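Local coordinates for monosaccharide ABC transporter substrate-binding protein, CUT2 family (Bradyrhizobium sp., PDB 4YHS) that probably captures a sugar or a related solute in the periplasm and delivers it to an ABC transporter for import, at residues I286-S298 with G324-A336. Sequence-based numbering, arbitrary orientation.
Sequences IKRGLIMAAPADS and GPKIFVVDSANIA
Ile-286, at the end of helix 280-287, packs its CG2 against CD1 of Ile-335 at 3.7 Å, the two side chains crossing obliquely. Its chi1 of -65° sets CG1 anti to the carbonyl carbon, which brings CD1 to 3.5 Å from Val-330 O and 4.3 Å from Val-330 CG1. The arrangement is consistent with the hinge of a type I periplasmic binding protein, where the paired strands 293-296 and 328-331 lead from one lobe towards the other. On the face shared with Ile-286, CB of Ala-296 meets CG2 of Val-330 and, more loosely, the ring of Phe-328. The other face carries Ala-293, Pro-295 and Val-329; CG2 of Ile-327 joins from beside it, against Pro-295 CB, and helix 164-178 packs on all four.

Between these faces, Ala-294 and Val-330 exchange two backbone hydrogen bonds, the shorter from Val-330 N to Ala-294 O at 2.8 Å. Ala-296 N then gives a nearly linear bond to Phe-328 O, 2.9 Å. Pro-295 brings no N-H, but falls at a non-hydrogen-bonded pair with Val-329. The Asn-334 amide clamps its own segment: OD1 takes Asp-331 N at 2.9 Å and ND2 gives to Val-329 O.

Asp-297, its side chain about 5 Å from a bound bis-tris that may mark the solute pocket, has OD2 hydrogen-bonded to Tyr-72 OH. Waters bridge the strands at both ends. One links Met-292 O and Ser-332 N; at the opposite end another accepts from Ser-298 OG, which also hydrogen-bonds Tyr-29 OH, and donates to Ala-296 O and, at 2.9 Å, to Lys-326 O.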
loop_
_atom_site.group_PDB
_atom_site.type_symbol
_atom_site.label_atom_id
_atom_site.label_comp_id
_atom_site.label_asym_id
_atom_site.label_seq_id
_atom_site.Cartn_x
_atom_site.Cartn_y
_atom_site.Cartn_z
ATOM N N ILE A 286 -17.371 -2.756 1.114
ATOM C CA ILE A 286 -17.316 -4.047 1.806
ATOM C C ILE A 286 -18.271 -4.017 2.968
ATOM O O ILE A 286 -19.078 -4.929 3.137
ATOM C CB ILE A 286 -15.851 -4.397 2.269
ATOM C CG1 ILE A 286 -14.955 -4.595 1.038
ATOM C CG2 ILE A 286 -15.832 -5.678 3.148
ATOM C CD1 ILE A 286 -13.467 -4.700 1.280
ATOM N N LYS A 287 -18.213 -2.938 3.745
ATOM C CA LYS A 287 -19.124 -2.764 4.858
ATOM C C LYS A 287 -20.590 -2.879 4.434
ATOM O O LYS A 287 -21.379 -3.544 5.082
ATOM C CB LYS A 287 -18.878 -1.400 5.521
ATOM C CG LYS A 287 -17.861 -1.428 6.628
ATOM C CD LYS A 287 -17.720 -0.049 7.257
ATOM C CE LYS A 287 -17.984 -0.036 8.766
ATOM N NZ LYS A 287 -19.369 -0.263 9.229
ATOM N N ARG A 288 -20.933 -2.261 3.312
ATOM C CA ARG A 288 -22.312 -2.211 2.854
ATOM C C ARG A 288 -22.746 -3.450 2.046
ATOM O O ARG A 288 -23.902 -3.543 1.622
ATOM C CB ARG A 288 -22.524 -0.949 2.017
ATOM C CG ARG A 288 -22.592 0.315 2.793
ATOM C CD ARG A 288 -22.519 1.438 1.818
ATOM N NE ARG A 288 -22.698 2.744 2.429
ATOM C CZ ARG A 288 -22.696 3.883 1.744
ATOM N NH1 ARG A 288 -22.524 3.869 0.427
ATOM N NH2 ARG A 288 -22.864 5.035 2.375
ATOM N N GLY A 289 -21.837 -4.398 1.839
ATOM C CA GLY A 289 -22.170 -5.631 1.135
ATOM C C GLY A 289 -22.112 -5.522 -0.382
ATOM O O GLY A 289 -22.527 -6.436 -1.079
ATOM N N LEU A 290 -21.616 -4.403 -0.892
ATOM C CA LEU A 290 -21.643 -4.130 -2.340
ATOM C C LEU A 290 -20.342 -4.519 -3.035
ATOM O O LEU A 290 -20.321 -4.780 -4.255
ATOM C CB LEU A 290 -21.927 -2.643 -2.588
ATOM C CG LEU A 290 -23.251 -2.070 -2.058
ATOM C CD1 LEU A 290 -23.344 -0.610 -2.422
ATOM C CD2 LEU A 290 -24.438 -2.806 -2.640
ATOM N N ILE A 291 -19.255 -4.518 -2.274
ATOM C CA ILE A 291 -17.956 -5.002 -2.768
ATOM C C ILE A 291 -17.571 -6.185 -1.900
ATOM O O ILE A 291 -17.766 -6.143 -0.677
ATOM C CB ILE A 291 -16.868 -3.909 -2.713
ATOM C CG1 ILE A 291 -17.219 -2.762 -3.674
ATOM C CG2 ILE A 291 -15.527 -4.503 -3.041
ATOM C CD1 ILE A 291 -16.268 -1.629 -3.694
HETATM N N MSE A 292 -17.077 -7.265 -2.500
HETATM C CA MSE A 292 -16.824 -8.482 -1.732
HETATM C C MSE A 292 -15.546 -8.437 -0.905
HETATM O O MSE A 292 -15.529 -8.867 0.269
HETATM C CB MSE A 292 -16.748 -9.704 -2.642
HETATM C CG MSE A 292 -16.345 -10.990 -1.882
HETATM SE SE MSE A 292 -16.484 -12.507 -3.140
HETATM C CE MSE A 292 -18.249 -13.044 -2.644
ATOM N N ALA A 293 -14.458 -7.983 -1.514
ATOM C CA ALA A 293 -13.142 -8.112 -0.865
ATOM C C ALA A 293 -12.066 -7.259 -1.508
ATOM O O ALA A 293 -12.150 -6.931 -2.698
ATOM C CB ALA A 293 -12.694 -9.576 -0.897
ATOM N N ALA A 294 -11.026 -6.958 -0.728
ATOM C CA ALA A 294 -9.811 -6.317 -1.221
ATOM C C ALA A 294 -8.693 -6.551 -0.192
ATOM O O ALA A 294 -8.969 -6.611 0.989
ATOM C CB ALA A 294 -10.026 -4.803 -1.433
ATOM N N PRO A 295 -7.438 -6.649 -0.645
ATOM C CA PRO A 295 -6.315 -6.748 0.298
ATOM C C PRO A 295 -6.001 -5.403 0.939
ATOM O O PRO A 295 -6.240 -4.353 0.331
ATOM C CB PRO A 295 -5.155 -7.186 -0.575
ATOM C CG PRO A 295 -5.439 -6.585 -1.897
ATOM C CD PRO A 295 -6.967 -6.663 -2.050
ATOM N N ALA A 296 -5.448 -5.445 2.144
ATOM C CA ALA A 296 -4.968 -4.231 2.784
ATOM C C ALA A 296 -3.472 -4.350 2.975
ATOM O O ALA A 296 -2.998 -5.389 3.435
ATOM C CB ALA A 296 -5.665 -4.013 4.099
ATOM N N ASP A 297 -2.747 -3.290 2.654
ATOM C CA ASP A 297 -1.281 -3.259 2.889
ATOM C C ASP A 297 -0.927 -2.551 4.183
ATOM O O ASP A 297 0.257 -2.390 4.511
ATOM C CB ASP A 297 -0.523 -2.618 1.717
ATOM C CG ASP A 297 -0.683 -1.102 1.628
ATOM O OD1 ASP A 297 -1.615 -0.542 2.214
ATOM O OD2 ASP A 297 0.116 -0.490 0.905
ATOM N N SER A 298 -1.951 -2.218 4.950
ATOM C CA SER A 298 -1.741 -1.556 6.243
ATOM C C SER A 298 -0.778 -0.367 6.071
ATOM O O SER A 298 0.280 -0.291 6.727
ATOM C CB SER A 298 -1.176 -2.540 7.287
ATOM O OG SER A 298 -2.095 -3.558 7.607
ATOM N N GLY A 324 7.625 -5.334 5.449
ATOM C CA GLY A 324 6.296 -4.803 5.204
ATOM C C GLY A 324 5.260 -5.476 6.080
ATOM O O GLY A 324 5.466 -6.600 6.540
ATOM N N PRO A 325 4.135 -4.792 6.325
ATOM C CA PRO A 325 3.023 -5.499 6.953
ATOM C C PRO A 325 2.633 -6.731 6.125
ATOM O O PRO A 325 2.768 -6.727 4.909
ATOM C CB PRO A 325 1.898 -4.464 6.941
ATOM C CG PRO A 325 2.590 -3.164 6.914
ATOM C CD PRO A 325 3.801 -3.377 6.078
ATOM N N LYS A 326 2.192 -7.777 6.797
ATOM C CA LYS A 326 1.685 -8.956 6.109
ATOM C C LYS A 326 0.360 -8.624 5.477
ATOM O O LYS A 326 -0.591 -8.202 6.133
ATOM C CB LYS A 326 1.545 -10.125 7.076
ATOM C CG LYS A 326 1.022 -11.393 6.468
ATOM C CD LYS A 326 2.141 -12.136 5.792
ATOM C CE LYS A 326 1.677 -13.448 5.139
ATOM N NZ LYS A 326 2.763 -14.009 4.284
ATOM N N ILE A 327 0.280 -8.834 4.178
ATOM C CA ILE A 327 -0.929 -8.476 3.458
ATOM C C ILE A 327 -1.998 -9.537 3.716
ATOM O O ILE A 327 -1.707 -10.732 3.721
ATOM C CB ILE A 327 -0.636 -8.335 1.966
ATOM C CG1 ILE A 327 0.245 -7.119 1.728
ATOM C CG2 ILE A 327 -1.947 -8.227 1.160
ATOM C CD1 ILE A 327 1.010 -7.182 0.410
ATOM N N PHE A 328 -3.237 -9.077 3.936
ATOM C CA PHE A 328 -4.376 -9.946 4.190
ATOM C C PHE A 328 -5.587 -9.374 3.487
ATOM O O PHE A 328 -5.671 -8.161 3.239
ATOM C CB PHE A 328 -4.669 -10.102 5.696
ATOM C CG PHE A 328 -4.944 -8.799 6.416
ATOM C CD1 PHE A 328 -3.895 -8.054 6.950
ATOM C CD2 PHE A 328 -6.238 -8.350 6.613
ATOM C CE1 PHE A 328 -4.124 -6.862 7.640
ATOM C CE2 PHE A 328 -6.477 -7.150 7.286
ATOM C CZ PHE A 328 -5.421 -6.412 7.802
ATOM N N VAL A 329 -6.528 -10.265 3.169
ATOM C CA VAL A 329 -7.687 -9.864 2.400
ATOM C C VAL A 329 -8.801 -9.508 3.388
ATOM O O VAL A 329 -9.123 -10.291 4.270
ATOM C CB VAL A 329 -8.140 -10.968 1.438
ATOM C CG1 VAL A 329 -9.450 -10.612 0.790
ATOM C CG2 VAL A 329 -7.051 -11.226 0.373
ATOM N N VAL A 330 -9.377 -8.326 3.199
ATOM C CA VAL A 330 -10.507 -7.874 3.972
ATOM C C VAL A 330 -11.843 -8.165 3.271
ATOM O O VAL A 330 -12.018 -7.813 2.083
ATOM C CB VAL A 330 -10.374 -6.370 4.227
ATOM C CG1 VAL A 330 -11.582 -5.835 4.972
ATOM C CG2 VAL A 330 -9.093 -6.105 5.015
ATOM N N ASP A 331 -12.788 -8.733 4.024
ATOM C CA ASP A 331 -14.127 -9.027 3.503
ATOM C C ASP A 331 -15.143 -8.887 4.620
ATOM O O ASP A 331 -14.800 -8.429 5.700
ATOM C CB ASP A 331 -14.205 -10.426 2.879
ATOM C CG ASP A 331 -13.950 -11.553 3.850
ATOM O OD1 ASP A 331 -13.951 -11.367 5.092
ATOM O OD2 ASP A 331 -13.774 -12.680 3.331
ATOM N N SER A 332 -16.390 -9.284 4.377
ATOM C CA SER A 332 -17.417 -9.066 5.406
ATOM C C SER A 332 -17.086 -9.782 6.698
ATOM O O SER A 332 -17.460 -9.310 7.783
ATOM C CB SER A 332 -18.792 -9.534 4.924
ATOM O OG SER A 332 -19.220 -8.739 3.850
ATOM N N ALA A 333 -16.438 -10.947 6.601
ATOM C CA ALA A 333 -16.203 -11.782 7.782
ATOM C C ALA A 333 -15.091 -11.261 8.707
ATOM O O ALA A 333 -15.053 -11.666 9.872
ATOM C CB ALA A 333 -15.899 -13.220 7.358
ATOM N N ASN A 334 -14.203 -10.378 8.235
ATOM C CA ASN A 334 -13.166 -9.876 9.131
ATOM C C ASN A 334 -13.061 -8.353 9.198
ATOM O O ASN A 334 -12.285 -7.830 9.982
ATOM C CB ASN A 334 -11.778 -10.473 8.784
ATOM C CG ASN A 334 -11.244 -10.018 7.445
ATOM O OD1 ASN A 334 -11.908 -9.292 6.725
ATOM N ND2 ASN A 334 -9.990 -10.399 7.136
ATOM N N ILE A 335 -13.846 -7.618 8.409
ATOM C CA ILE A 335 -13.636 -6.193 8.378
ATOM C C ILE A 335 -13.891 -5.534 9.747
ATOM O O ILE A 335 -13.172 -4.613 10.142
ATOM C CB ILE A 335 -14.506 -5.510 7.255
ATOM C CG1 ILE A 335 -14.116 -4.032 7.127
ATOM C CG2 ILE A 335 -16.004 -5.712 7.475
ATOM C CD1 ILE A 335 -14.606 -3.411 5.826
ATOM N N ALA A 336 -14.870 -6.037 10.487
ATOM C CA ALA A 336 -15.194 -5.480 11.801
ATOM C C ALA A 336 -14.143 -5.882 12.872
ATOM O O ALA A 336 -14.139 -5.330 13.967
ATOM C CB ALA A 336 -16.596 -5.904 12.224
HETATM O O HOH W 1 -20.273 -6.480 5.192
HETATM O O HOH W 2 -17.535 -9.714 1.809
HETATM O O HOH W 3 -1.302 -5.444 5.717
#